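Side-chain contacts in nitrilotriacetate monooxygenase (Burkholderia pseudomallei, PDB 3SDO), which probably acts as an FMN-dependent monooxygenase of the NtaA/SnaA/DszA family, inserting oxygen from molecular oxygen into its substrate: residues 10-15 / 406-411; 124-129 / 155-160; 381-386 / 419-424. All blocks are in the same frame, centred on the assembly; numbering follows the deposited sequence.

From the N terminus, the chain first lays down strand 11-15, and interaction 1 closes on it only after some 390 residues, when helix 401-418 packs on the strand from outside. Within that long loop, interaction 2 closes a short one, joining strand 124-129 to helix 150-165 farther round the same sheet; its centre lies about 27 Å from that of interaction 1. Interaction 3 follows interaction 2 in series but crosses interaction 1: helix 375-387 precedes 406-411, whereas 419-424 comes after it. Interactions 1 and 3 touch directly, with Ile10 N 2.9 Å from Tyr421 O, joining the first strand to the last two barrel helices and the turn beyond them.

Interaction 1: 10-15 / 406-411; sequences IHFGVL and DDFVDH
Phe12 and Phe408 make this contact by themselves, burying 38 and 44 Å² of their surfaces where the first strand of a TIM barrel of the luciferase-like family meets helix 401-418. The two rings form an offset edge-to-face pair: their planes stand at 64° and the centroids are 5.3 Å apart. Phe408 supplies the edge and Phe12 the face. The rim carbon CZ of Phe408 leads, reaching CE1 of Phe12 at 3.5 Å and lying 3.8 Å from CZ of Phe12, so it meets one side of the target ring rather than its centre. CE1 of Phe408 stands 4.2 Å above the plane of Phe12, again displaced toward the rim.

The torsions account for this reach. In Phe408, CG lies anti to the backbone N (chi1 -180°), which directs the ring off the helix toward the strand. Phe12 instead has CG anti to its carbonyl carbon (chi1 -70°), and its CB points toward the helix. Together the two rings bridge backbones whose nearest CA atoms, those of Phe12 and Val409, are 10.8 Å apart. Both rings are buried, and the contact is wholly apolar. Leu413 and Leu416 of helix 401-418 also touch Phe12, while Leu396 on the adjacent parallel strand 393-396 touches both phenylalanines. The packing therefore joins the sheet to a helix on the outer side of the barrel, away from the predicted FMN site. CZ of Phe408 sits over the CD1-CE1-CZ side of Phe12, with CD1 the farthest of the three at 3.9 Å.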
ATOM      1  N   ILE A  10      12.523  21.609 -16.852  1.00 18.86           N
ATOM      2  CA  ILE A  10      13.023  20.262 -16.624  1.00 18.08           C
ATOM      3  C   ILE A  10      12.192  19.618 -15.522  1.00 17.98           C
ATOM      4  O   ILE A  10      12.112  20.148 -14.407  1.00 18.04           O
ATOM      5  CB  ILE A  10      14.514  20.289 -16.254  1.00 18.86           C
ATOM      6  CG1 ILE A  10      15.310  20.903 -17.416  1.00 18.26           C
ATOM      7  CG2 ILE A  10      15.014  18.866 -15.868  1.00 16.35           C
ATOM      8  CD1 ILE A  10      16.789  21.129 -17.111  1.00 18.52           C
ATOM      9  N   HIS A  11      11.510  18.511 -15.842  1.00 17.12           N
ATOM     10  CA  HIS A  11      10.714  17.800 -14.839  1.00 16.60           C
ATOM     11  C   HIS A  11      11.631  17.051 -13.862  1.00 17.25           C
ATOM     12  O   HIS A  11      12.661  16.517 -14.261  1.00 17.36           O
ATOM     13  CB  HIS A  11       9.769  16.777 -15.504  1.00 16.89           C
ATOM     14  CG  HIS A  11       8.837  17.359 -16.526  1.00 17.73           C
ATOM     15  ND1 HIS A  11       7.644  17.967 -16.184  1.00 17.87           N
ATOM     16  CD2 HIS A  11       8.909  17.402 -17.881  1.00 17.97           C
ATOM     17  CE1 HIS A  11       7.038  18.382 -17.288  1.00 19.46           C
ATOM     18  NE2 HIS A  11       7.777  18.042 -18.331  1.00 18.67           N
ATOM     19  N   PHE A  12      11.231  16.964 -12.597  1.00 18.17           N
ATOM     20  CA  PHE A  12      11.948  16.147 -11.617  1.00 17.70           C
ATOM     21  C   PHE A  12      11.032  15.245 -10.846  1.00 17.76           C
ATOM     22  O   PHE A  12       9.909  15.624 -10.471  1.00 17.96           O
ATOM     23  CB  PHE A  12      12.679  17.027 -10.618  1.00 17.98           C
ATOM     24  CG  PHE A  12      13.851  17.750 -11.214  1.00 17.72           C
ATOM     25  CD1 PHE A  12      15.086  17.165 -11.238  1.00 16.41           C
ATOM     26  CD2 PHE A  12      13.691  19.000 -11.772  1.00 18.04           C
ATOM     27  CE1 PHE A  12      16.178  17.822 -11.810  1.00 19.02           C
ATOM     28  CE2 PHE A  12      14.748  19.667 -12.318  1.00 19.00           C
ATOM     29  CZ  PHE A  12      16.010  19.065 -12.348  1.00 19.60           C
ATOM     30  N   GLY A  13      11.548  14.060 -10.562  1.00 18.14           N
ATOM     31  CA  GLY A  13      10.971  13.166  -9.564  1.00 17.70           C
ATOM     32  C   GLY A  13      12.019  12.914  -8.500  1.00 17.76           C
ATOM     33  O   GLY A  13      13.208  13.075  -8.756  1.00 18.04           O
ATOM     34  N   VAL A  14      11.599  12.483  -7.316  1.00 17.58           N
ATOM     35  CA  VAL A  14      12.558  12.093  -6.276  1.00 17.93           C
ATOM     36  C   VAL A  14      12.281  10.677  -5.786  1.00 18.37           C
ATOM     37  O   VAL A  14      11.158  10.341  -5.356  1.00 17.73           O
ATOM     38  CB  VAL A  14      12.615  13.131  -5.106  1.00 17.14           C
ATOM     39  CG1 VAL A  14      11.259  13.302  -4.436  1.00 18.14           C
ATOM     40  CG2 VAL A  14      13.655  12.764  -4.115  1.00 16.54           C
ATOM     41  N   LEU A  15      13.306   9.843  -5.931  1.00 20.17           N
ATOM     42  CA  LEU A  15      13.340   8.515  -5.349  1.00 21.32           C
ATOM     43  C   LEU A  15      13.561   8.680  -3.862  1.00 21.82           C
ATOM     44  O   LEU A  15      14.626   9.144  -3.437  1.00 23.16           O
ATOM     45  CB  LEU A  15      14.484   7.680  -5.938  1.00 22.42           C
ATOM     46  CG  LEU A  15      14.834   6.383  -5.157  1.00 24.85           C
ATOM     47  CD1 LEU A  15      13.651   5.422  -5.223  1.00 24.55           C
ATOM     48  CD2 LEU A  15      16.142   5.692  -5.624  1.00 28.46           C
ATOM     49  N   ASP A 406      18.108  18.513   0.532  1.00 19.19           N
ATOM     50  CA  ASP A 406      18.187  19.898   0.989  1.00 19.94           C
ATOM     51  C   ASP A 406      19.084  20.715   0.051  1.00 20.47           C
ATOM     52  O   ASP A 406      18.692  21.790  -0.406  1.00 20.59           O
ATOM     53  CB  ASP A 406      18.755  19.998   2.403  1.00 20.56           C
ATOM     54  CG  ASP A 406      17.837  19.406   3.458  1.00 22.01           C
ATOM     55  OD1 ASP A 406      16.685  19.045   3.153  1.00 25.22           O
ATOM     56  OD2 ASP A 406      18.271  19.315   4.607  1.00 22.77           O
ATOM     57  N   ASP A 407      20.290  20.210  -0.217  1.00 20.99           N
ATOM     58  CA  ASP A 407      21.230  20.908  -1.113  1.00 21.19           C
ATOM     59  C   ASP A 407      20.630  21.117  -2.482  1.00 21.39           C
ATOM     60  O   ASP A 407      20.771  22.199  -3.091  1.00 21.09           O
ATOM     61  CB  ASP A 407      22.526  20.125  -1.306  1.00 21.72           C
ATOM     62  CG  ASP A 407      23.439  20.155  -0.086  1.00 23.91           C
ATOM     63  OD1 ASP A 407      23.155  20.886   0.881  1.00 23.92           O
ATOM     64  OD2 ASP A 407      24.441  19.398  -0.095  1.00 24.84           O
ATOM     65  N   PHE A 408      20.013  20.067  -3.018  1.00 21.63           N
ATOM     66  CA  PHE A 408      19.504  20.138  -4.367  1.00 21.92           C
ATOM     67  C   PHE A 408      18.392  21.184  -4.471  1.00 22.26           C
ATOM     68  O   PHE A 408      18.412  22.040  -5.363  1.00 21.77           O
ATOM     69  CB  PHE A 408      19.023  18.769  -4.857  1.00 21.95           C
ATOM     70  CG  PHE A 408      18.497  18.800  -6.243  1.00 24.10           C
ATOM     71  CD1 PHE A 408      17.142  18.989  -6.472  1.00 27.21           C
ATOM     72  CD2 PHE A 408      19.362  18.697  -7.327  1.00 26.70           C
ATOM     73  CE1 PHE A 408      16.649  19.058  -7.763  1.00 28.75           C
ATOM     74  CE2 PHE A 408      18.876  18.768  -8.609  1.00 28.10           C
ATOM     75  CZ  PHE A 408      17.514  18.955  -8.827  1.00 27.54           C
ATOM     76  N   VAL A 409      17.427  21.134  -3.558  1.00 22.63           N
ATOM     77  CA  VAL A 409      16.288  22.055  -3.645  1.00 22.78           C
ATOM     78  C   VAL A 409      16.672  23.490  -3.297  1.00 23.22           C
ATOM     79  O   VAL A 409      16.145  24.423  -3.888  1.00 23.96           O
ATOM     80  CB  VAL A 409      15.048  21.592  -2.794  1.00 22.99           C
ATOM     81  CG1 VAL A 409      14.550  20.236  -3.279  1.00 23.35           C
ATOM     82  CG2 VAL A 409      15.349  21.551  -1.325  1.00 24.83           C
ATOM     83  N   ASP A 410      17.588  23.674  -2.356  1.00 23.82           N
ATOM     84  CA  ASP A 410      17.966  25.019  -1.941  1.00 24.41           C
ATOM     85  C   ASP A 410      18.962  25.679  -2.901  1.00 24.34           C
ATOM     86  O   ASP A 410      18.954  26.899  -3.058  1.00 23.67           O
ATOM     87  CB  ASP A 410      18.519  25.005  -0.508  1.00 25.79           C
ATOM     88  CG  ASP A 410      17.442  24.722   0.540  1.00 26.81           C
ATOM     89  OD1 ASP A 410      16.228  24.691   0.227  1.00 30.23           O
ATOM     90  OD2 ASP A 410      17.813  24.524   1.696  1.00 32.05           O
ATOM     91  N   HIS A 411      19.797  24.884  -3.564  1.00 24.31           N
ATOM     92  CA  HIS A 411      20.898  25.437  -4.342  1.00 24.76           C
ATOM     93  C   HIS A 411      20.854  25.163  -5.834  1.00 23.19           C
ATOM     94  O   HIS A 411      21.231  26.017  -6.601  1.00 24.14           O
ATOM     95  CB  HIS A 411      22.224  25.014  -3.736  1.00 25.85           C
ATOM     96  CG  HIS A 411      22.366  25.459  -2.321  1.00 31.65           C
ATOM     97  ND1 HIS A 411      22.324  24.582  -1.258  1.00 38.93           N
ATOM     98  CD2 HIS A 411      22.420  26.701  -1.785  1.00 36.34           C
ATOM     99  CE1 HIS A 411      22.410  25.262  -0.127  1.00 41.03           C
ATOM    100  NE2 HIS A 411      22.466  26.551  -0.420  1.00 41.96           N
TER

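Interaction 2: 124-129 / 155-160; sequences AGWNVV and AEHLDV
Trp126 brings the outer rim of its six-membered ring against the imidazole edge of His157, CH2 to ND1 at 3.4 Å. The two rings meet rim to rim with their planes at 57° and centroids 5.5 Å apart, so neither lies over the other's face. CE1 of His157 is almost as close to CH2 of Trp126, at 3.5 Å. With CG of Trp126 anti to the backbone N (chi1 170°), the indole extends toward the helix; its benzo portion leads.

Leu158 CD1 approaches the same ring obliquely, 3.6 Å from CZ3 of Trp126. Although its CB does not aim at the strand, the leucine's end turns inward, and the same methyl reaches CG2 of Val128 at 4.3 Å. Val128 also supports the indole from its own strand: its CG2 stands 3.5 Å above the ring plane, over the centre. The polar ends are tied to outside partners, which should restrict ring rotation: Trp126 NE1 donates to Met99 O, while His157 NE2 is hydrogen-bonded to Ser104 OG.

Strand 124-129 pairs in parallel with 94-100 and 215-218 in the TIM barrel of this luciferase-like family, and helix 150-165 packs on it. Trp126 lies about 6 Å, side chain to side chain, from Thr98, a predicted FMN-binding residue. The segments 124-129 and 155-160 run nearly antiparallel, at 152° with axes 10.3 Å apart; Phe113 of helix 106-119 stacks on Trp126, and Ser232 of helix 223-232 touches Leu158.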
ATOM      1  N   ALA A 124      -1.663   9.382  -8.612  1.00 16.37           N
ATOM      2  CA  ALA A 124      -1.005   8.072  -8.562  1.00 16.32           C
ATOM      3  C   ALA A 124      -0.175   7.760  -9.809  1.00 16.29           C
ATOM      4  O   ALA A 124      -0.512   8.176 -10.936  1.00 16.84           O
ATOM      5  CB  ALA A 124      -2.037   6.974  -8.348  1.00 16.60           C
ATOM      6  N   GLY A 125       0.882   6.984  -9.605  1.00 16.16           N
ATOM      7  CA  GLY A 125       1.671   6.399 -10.698  1.00 16.33           C
ATOM      8  C   GLY A 125       2.049   4.975 -10.334  1.00 16.88           C
ATOM      9  O   GLY A 125       2.236   4.662  -9.157  1.00 16.39           O
ATOM     10  N   TRP A 126       2.111   4.087 -11.327  1.00 16.77           N
ATOM     11  CA  TRP A 126       2.523   2.706 -11.084  1.00 16.81           C
ATOM     12  C   TRP A 126       3.775   2.445 -11.883  1.00 17.40           C
ATOM     13  O   TRP A 126       3.758   2.592 -13.114  1.00 17.23           O
ATOM     14  CB  TRP A 126       1.408   1.705 -11.480  1.00 17.07           C
ATOM     15  CG  TRP A 126       1.797   0.231 -11.496  1.00 16.40           C
ATOM     16  CD1 TRP A 126       2.772  -0.366 -10.771  1.00 17.66           C
ATOM     17  CD2 TRP A 126       1.167  -0.826 -12.259  1.00 17.57           C
ATOM     18  NE1 TRP A 126       2.813  -1.721 -11.040  1.00 18.43           N
ATOM     19  CE2 TRP A 126       1.844  -2.023 -11.957  1.00 17.54           C
ATOM     20  CE3 TRP A 126       0.112  -0.863 -13.178  1.00 18.97           C
ATOM     21  CZ2 TRP A 126       1.510  -3.243 -12.550  1.00 18.59           C
ATOM     22  CZ3 TRP A 126      -0.233  -2.065 -13.755  1.00 18.44           C
ATOM     23  CH2 TRP A 126       0.473  -3.243 -13.446  1.00 18.86           C
ATOM     24  N   ASN A 127       4.857   2.088 -11.178  1.00 17.74           N
ATOM     25  CA  ASN A 127       6.086   1.632 -11.800  1.00 18.83           C
ATOM     26  C   ASN A 127       5.969   0.140 -12.001  1.00 19.49           C
ATOM     27  O   ASN A 127       6.032  -0.627 -11.032  1.00 18.66           O
ATOM     28  CB  ASN A 127       7.337   1.956 -10.967  1.00 18.94           C
ATOM     29  CG  ASN A 127       8.604   1.404 -11.603  1.00 21.66           C
ATOM     30  OD1 ASN A 127       8.777   1.482 -12.833  1.00 25.53           O
ATOM     31  ND2 ASN A 127       9.493   0.833 -10.787  1.00 18.80           N
ATOM     32  N   VAL A 128       5.763  -0.250 -13.254  1.00 20.57           N
ATOM     33  CA  VAL A 128       5.571  -1.646 -13.645  1.00 22.60           C
ATOM     34  C   VAL A 128       6.931  -2.336 -13.696  1.00 25.14           C
ATOM     35  O   VAL A 128       7.790  -1.978 -14.497  1.00 24.22           O
ATOM     36  CB  VAL A 128       4.863  -1.741 -15.016  1.00 22.42           C
ATOM     37  CG1 VAL A 128       4.724  -3.226 -15.498  1.00 24.28           C
ATOM     38  CG2 VAL A 128       3.498  -1.062 -14.949  1.00 20.39           C
ATOM     39  N   VAL A 129       7.126  -3.294 -12.794  1.00 28.07           N
ATOM     40  CA  VAL A 129       8.366  -4.032 -12.720  1.00 31.38           C
ATOM     41  C   VAL A 129       8.204  -5.403 -13.379  1.00 34.11           C
ATOM     42  O   VAL A 129       7.367  -6.199 -12.973  1.00 34.18           O
ATOM     43  CB  VAL A 129       8.857  -4.084 -11.273  1.00 31.67           C
ATOM     44  CG1 VAL A 129       9.663  -5.297 -11.009  1.00 33.79           C
ATOM     45  CG2 VAL A 129       9.649  -2.793 -10.969  1.00 30.46           C
ATOM     46  N   ALA A 155       3.062  -7.473 -20.123  1.00 23.26           N
ATOM     47  CA  ALA A 155       2.245  -6.782 -21.120  1.00 22.94           C
ATOM     48  C   ALA A 155       0.772  -7.117 -20.931  1.00 22.91           C
ATOM     49  O   ALA A 155      -0.065  -6.217 -20.955  1.00 21.78           O
ATOM     50  CB  ALA A 155       2.706  -7.125 -22.560  1.00 23.70           C
ATOM     51  N   GLU A 156       0.451  -8.408 -20.782  1.00 23.36           N
ATOM     52  CA  GLU A 156      -0.939  -8.828 -20.590  1.00 24.10           C
ATOM     53  C   GLU A 156      -1.515  -8.301 -19.262  1.00 23.50           C
ATOM     54  O   GLU A 156      -2.653  -7.850 -19.208  1.00 24.13           O
ATOM     55  CB  GLU A 156      -1.083 -10.357 -20.638  1.00 25.15           C
ATOM     56  CG  GLU A 156      -2.540 -10.797 -20.705  1.00 26.90           C
ATOM     57  CD  GLU A 156      -2.734 -12.300 -20.696  1.00 28.38           C
ATOM     58  OE1 GLU A 156      -1.795 -13.034 -21.089  1.00 28.22           O
ATOM     59  OE2 GLU A 156      -3.829 -12.736 -20.279  1.00 26.31           O
ATOM     60  N   HIS A 157      -0.721  -8.389 -18.211  1.00 22.29           N
ATOM     61  CA  HIS A 157      -1.088  -7.899 -16.875  1.00 22.30           C
ATOM     62  C   HIS A 157      -1.468  -6.410 -16.930  1.00 21.62           C
ATOM     63  O   HIS A 157      -2.501  -5.989 -16.388  1.00 21.14           O
ATOM     64  CB  HIS A 157       0.109  -8.139 -15.937  1.00 21.92           C
ATOM     65  CG  HIS A 157      -0.135  -7.812 -14.499  1.00 21.46           C
ATOM     66  ND1 HIS A 157      -0.189  -6.517 -14.033  1.00 22.94           N
ATOM     67  CD2 HIS A 157      -0.265  -8.613 -13.409  1.00 19.55           C
ATOM     68  CE1 HIS A 157      -0.356  -6.533 -12.719  1.00 22.92           C
ATOM     69  NE2 HIS A 157      -0.422  -7.793 -12.319  1.00 18.29           N
ATOM     70  N   LEU A 158      -0.616  -5.619 -17.576  1.00 21.10           N
ATOM     71  CA  LEU A 158      -0.869  -4.198 -17.738  1.00 21.28           C
ATOM     72  C   LEU A 158      -2.145  -3.939 -18.533  1.00 21.41           C
ATOM     73  O   LEU A 158      -2.937  -3.062 -18.175  1.00 20.08           O
ATOM     74  CB  LEU A 158       0.324  -3.539 -18.430  1.00 21.44           C
ATOM     75  CG  LEU A 158       0.282  -2.035 -18.612  1.00 21.91           C
ATOM     76  CD1 LEU A 158      -0.104  -1.343 -17.312  1.00 20.47           C
ATOM     77  CD2 LEU A 158       1.640  -1.523 -19.084  1.00 21.40           C
ATOM     78  N   ASP A 159      -2.338  -4.714 -19.602  1.00 22.48           N
ATOM     79  CA  ASP A 159      -3.524  -4.580 -20.459  1.00 23.66           C
ATOM     80  C   ASP A 159      -4.785  -4.844 -19.640  1.00 22.78           C
ATOM     81  O   ASP A 159      -5.787  -4.155 -19.816  1.00 22.21           O
ATOM     82  CB  ASP A 159      -3.515  -5.567 -21.636  1.00 25.03           C
ATOM     83  CG  ASP A 159      -2.538  -5.185 -22.730  1.00 30.63           C
ATOM     84  OD1 ASP A 159      -2.004  -4.063 -22.690  1.00 34.06           O
ATOM     85  OD2 ASP A 159      -2.287  -6.035 -23.633  1.00 34.04           O
ATOM     86  N   VAL A 160      -4.721  -5.831 -18.746  1.00 21.32           N
ATOM     87  CA  VAL A 160      -5.845  -6.129 -17.858  1.00 20.24           C
ATOM     88  C   VAL A 160      -6.100  -4.971 -16.878  1.00 19.57           C
ATOM     89  O   VAL A 160      -7.234  -4.507 -16.740  1.00 19.19           O
ATOM     90  CB  VAL A 160      -5.629  -7.451 -17.088  1.00 20.44           C
ATOM     91  CG1 VAL A 160      -6.765  -7.700 -16.054  1.00 18.40           C
ATOM     92  CG2 VAL A 160      -5.574  -8.631 -18.076  1.00 21.33           C
TER

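Interaction 3: 381-386 / 419-424; sequences EMIRWV and RGYFDP
Ile383 lies flat over the Tyr421 ring, joining helix 375-387 of the TIM barrel to the turn that follows helix 401-418. Its CG1 makes a CH-pi contact, 3.6 Å from the ring centroid and 13° off the normal, almost directly above the centre. The two branches spread the isoleucine along the ring: CG2 sits 3.6 Å from CZ of Tyr421 at the hydroxyl end, whereas CD1 lies 3.6 Å from CD2 of Tyr421, nearer the root. With CG1 anti to the carbonyl carbon (chi1 -75°), both branches can rest on the same face, and the two side chains cross at about a right angle.

Arg419 meets the end of the longer branch. Its guanidinium offers one face to CD1 of Ile383, which stands 3.4 Å above that plane, displaced toward the NE side. The bend at chi3 (70°) helps turn the group over the methyl, while NH1 forms a salt bridge with Glu376 and NH2 a hydrogen bond with Ser380, both on the isoleucine's own helix. Tyr421 OH is likewise fixed, bonding to Asp387, Ser4 and Thr6. Gly420, with positive phi, ends helix 401-418 in a Schellman motif and separates the two residues that meet Ile383. On the arginine, the nearest atom to Ile383 CD1 is NE, at 3.5 Å.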
ATOM      1  N   GLU A 381      25.287  20.855 -16.470  1.00 17.78           N
ATOM      2  CA  GLU A 381      25.329  19.463 -16.946  1.00 18.29           C
ATOM      3  C   GLU A 381      23.912  18.912 -17.139  1.00 18.34           C
ATOM      4  O   GLU A 381      23.635  18.238 -18.131  1.00 18.94           O
ATOM      5  CB  GLU A 381      26.124  18.600 -15.961  1.00 18.95           C
ATOM      6  CG  GLU A 381      26.258  17.143 -16.348  1.00 18.44           C
ATOM      7  CD  GLU A 381      27.134  16.894 -17.574  1.00 18.75           C
ATOM      8  OE1 GLU A 381      27.713  17.849 -18.139  1.00 19.26           O
ATOM      9  OE2 GLU A 381      27.246  15.712 -17.967  1.00 18.04           O
ATOM     10  N   MET A 382      23.011  19.213 -16.216  1.00 18.84           N
ATOM     11  CA  MET A 382      21.598  18.838 -16.388  1.00 18.99           C
ATOM     12  C   MET A 382      21.022  19.468 -17.639  1.00 18.70           C
ATOM     13  O   MET A 382      20.299  18.805 -18.395  1.00 18.62           O
ATOM     14  CB  MET A 382      20.739  19.232 -15.174  1.00 18.55           C
ATOM     15  CG  MET A 382      21.123  18.467 -13.900  1.00 22.13           C
ATOM     16  SD  MET A 382      20.233  19.023 -12.418  1.00 26.47           S
ATOM     17  CE  MET A 382      21.211  18.123 -11.210  1.00 31.87           C
ATOM     18  N   ILE A 383      21.320  20.752 -17.842  1.00 18.62           N
ATOM     19  CA  ILE A 383      20.868  21.467 -19.038  1.00 18.03           C
ATOM     20  C   ILE A 383      21.435  20.807 -20.277  1.00 18.82           C
ATOM     21  O   ILE A 383      20.736  20.626 -21.264  1.00 18.55           O
ATOM     22  CB  ILE A 383      21.247  22.951 -18.989  1.00 18.49           C
ATOM     23  CG1 ILE A 383      20.324  23.686 -17.999  1.00 18.23           C
ATOM     24  CG2 ILE A 383      21.243  23.576 -20.431  1.00 17.65           C
ATOM     25  CD1 ILE A 383      20.838  25.070 -17.498  1.00 18.54           C
ATOM     26  N   ARG A 384      22.699  20.409 -20.214  1.00 19.42           N
ATOM     27  CA  ARG A 384      23.330  19.726 -21.338  1.00 19.41           C
ATOM     28  C   ARG A 384      22.587  18.432 -21.696  1.00 19.48           C
ATOM     29  O   ARG A 384      22.302  18.180 -22.882  1.00 19.18           O
ATOM     30  CB  ARG A 384      24.799  19.419 -21.032  1.00 19.92           C
ATOM     31  CG  ARG A 384      25.504  18.661 -22.148  1.00 20.77           C
ATOM     32  CD  ARG A 384      26.994  18.543 -21.917  1.00 22.66           C
ATOM     33  NE  ARG A 384      27.302  17.372 -21.116  1.00 22.64           N
ATOM     34  CZ  ARG A 384      27.620  16.169 -21.588  1.00 23.37           C
ATOM     35  NH1 ARG A 384      27.661  15.939 -22.894  1.00 24.64           N
ATOM     36  NH2 ARG A 384      27.894  15.177 -20.732  1.00 21.97           N
ATOM     37  N   TRP A 385      22.270  17.619 -20.682  1.00 19.18           N
ATOM     38  CA  TRP A 385      21.558  16.351 -20.925  1.00 19.65           C
ATOM     39  C   TRP A 385      20.206  16.588 -21.601  1.00 19.90           C
ATOM     40  O   TRP A 385      19.811  15.842 -22.490  1.00 20.31           O
ATOM     41  CB  TRP A 385      21.342  15.567 -19.618  1.00 19.86           C
ATOM     42  CG  TRP A 385      22.562  14.819 -19.153  1.00 17.81           C
ATOM     43  CD1 TRP A 385      23.823  15.316 -19.034  1.00 19.58           C
ATOM     44  CD2 TRP A 385      22.633  13.449 -18.752  1.00 18.96           C
ATOM     45  NE1 TRP A 385      24.681  14.350 -18.593  1.00 19.36           N
ATOM     46  CE2 TRP A 385      23.981  13.183 -18.416  1.00 20.10           C
ATOM     47  CE3 TRP A 385      21.692  12.417 -18.631  1.00 21.09           C
ATOM     48  CZ2 TRP A 385      24.409  11.936 -17.961  1.00 20.81           C
ATOM     49  CZ3 TRP A 385      22.125  11.166 -18.190  1.00 20.41           C
ATOM     50  CH2 TRP A 385      23.475  10.943 -17.851  1.00 20.40           C
ATOM     51  N   VAL A 386      19.520  17.638 -21.192  1.00 20.12           N
ATOM     52  CA  VAL A 386      18.198  17.978 -21.757  1.00 20.83           C
ATOM     53  C   VAL A 386      18.334  18.604 -23.159  1.00 21.33           C
ATOM     54  O   VAL A 386      17.664  18.165 -24.094  1.00 21.43           O
ATOM     55  CB  VAL A 386      17.395  18.872 -20.791  1.00 20.39           C
ATOM     56  CG1 VAL A 386      16.098  19.389 -21.441  1.00 18.97           C
ATOM     57  CG2 VAL A 386      17.054  18.064 -19.534  1.00 21.03           C
ATOM     58  N   ARG A 419      17.865  30.342 -15.028  1.00 21.68           N
ATOM     59  CA  ARG A 419      18.278  30.115 -16.409  1.00 21.39           C
ATOM     60  C   ARG A 419      17.143  29.668 -17.339  1.00 21.21           C
ATOM     61  O   ARG A 419      17.392  29.393 -18.525  1.00 20.71           O
ATOM     62  CB  ARG A 419      19.436  29.099 -16.445  1.00 21.04           C
ATOM     63  CG  ARG A 419      20.618  29.580 -15.620  1.00 20.76           C
ATOM     64  CD  ARG A 419      21.653  28.490 -15.290  1.00 22.89           C
ATOM     65  NE  ARG A 419      22.393  28.056 -16.461  1.00 22.37           N
ATOM     66  CZ  ARG A 419      23.475  27.279 -16.427  1.00 23.66           C
ATOM     67  NH1 ARG A 419      24.017  26.874 -15.260  1.00 22.24           N
ATOM     68  NH2 ARG A 419      24.045  26.931 -17.571  1.00 21.53           N
ATOM     69  N   GLY A 420      15.908  29.627 -16.828  1.00 20.68           N
ATOM     70  CA  GLY A 420      14.734  29.281 -17.665  1.00 20.61           C
ATOM     71  C   GLY A 420      14.510  27.806 -17.891  1.00 20.33           C
ATOM     72  O   GLY A 420      13.782  27.390 -18.820  1.00 19.29           O
ATOM     73  N   TYR A 421      15.114  26.995 -17.021  1.00 20.46           N
ATOM     74  CA  TYR A 421      15.030  25.554 -17.127  1.00 19.97           C
ATOM     75  C   TYR A 421      14.280  24.867 -15.956  1.00 20.41           C
ATOM     76  O   TYR A 421      14.367  23.652 -15.804  1.00 20.50           O
ATOM     77  CB  TYR A 421      16.440  24.977 -17.280  1.00 20.17           C
ATOM     78  CG  TYR A 421      17.022  25.047 -18.681  1.00 18.98           C
ATOM     79  CD1 TYR A 421      16.822  24.018 -19.578  1.00 20.52           C
ATOM     80  CD2 TYR A 421      17.812  26.109 -19.084  1.00 20.26           C
ATOM     81  CE1 TYR A 421      17.370  24.063 -20.863  1.00 22.03           C
ATOM     82  CE2 TYR A 421      18.375  26.156 -20.364  1.00 21.91           C
ATOM     83  CZ  TYR A 421      18.142  25.118 -21.243  1.00 22.84           C
ATOM     84  OH  TYR A 421      18.679  25.130 -22.505  1.00 25.71           O
ATOM     85  N   PHE A 422      13.554  25.635 -15.144  1.00 20.53           N
ATOM     86  CA  PHE A 422      12.706  25.070 -14.083  1.00 20.15           C
ATOM     87  C   PHE A 422      11.702  26.073 -13.547  1.00 21.05           C
ATOM     88  O   PHE A 422      12.072  27.124 -12.996  1.00 20.00           O
ATOM     89  CB  PHE A 422      13.544  24.533 -12.921  1.00 19.91           C
ATOM     90  CG  PHE A 422      12.725  23.826 -11.846  1.00 18.96           C
ATOM     91  CD1 PHE A 422      12.189  22.571 -12.083  1.00 17.31           C
ATOM     92  CD2 PHE A 422      12.510  24.409 -10.609  1.00 17.10           C
ATOM     93  CE1 PHE A 422      11.432  21.912 -11.105  1.00 17.84           C
ATOM     94  CE2 PHE A 422      11.744  23.766  -9.633  1.00 17.85           C
ATOM     95  CZ  PHE A 422      11.211  22.507  -9.886  1.00 17.26           C
ATOM     96  N   ASP A 423      10.433  25.721 -13.696  1.00 21.60           N
ATOM     97  CA  ASP A 423       9.303  26.483 -13.158  1.00 22.19           C
ATOM     98  C   ASP A 423       8.809  25.772 -11.887  1.00 22.75           C
ATOM     99  O   ASP A 423       8.219  24.702 -11.964  1.00 22.55           O
ATOM    100  CB  ASP A 423       8.220  26.519 -14.259  1.00 22.54           C
ATOM    101  CG  ASP A 423       6.945  27.237 -13.851  1.00 23.45           C
ATOM    102  OD1 ASP A 423       6.866  27.749 -12.731  1.00 23.65           O
ATOM    103  OD2 ASP A 423       6.012  27.263 -14.688  1.00 23.18           O
ATOM    104  N   PRO A 424       9.076  26.344 -10.704  1.00 24.52           N
ATOM    105  CA  PRO A 424       8.710  25.691  -9.443  1.00 25.60           C
ATOM    106  C   PRO A 424       7.216  25.757  -9.067  1.00 26.67           C
ATOM    107  O   PRO A 424       6.775  25.049  -8.133  1.00 26.32           O
ATOM    108  CB  PRO A 424       9.551  26.457  -8.406  1.00 26.12           C
ATOM    109  CG  PRO A 424       9.736  27.800  -8.989  1.00 26.38           C
ATOM    110  CD  PRO A 424       9.757  27.638 -10.479  1.00 25.42           C
TER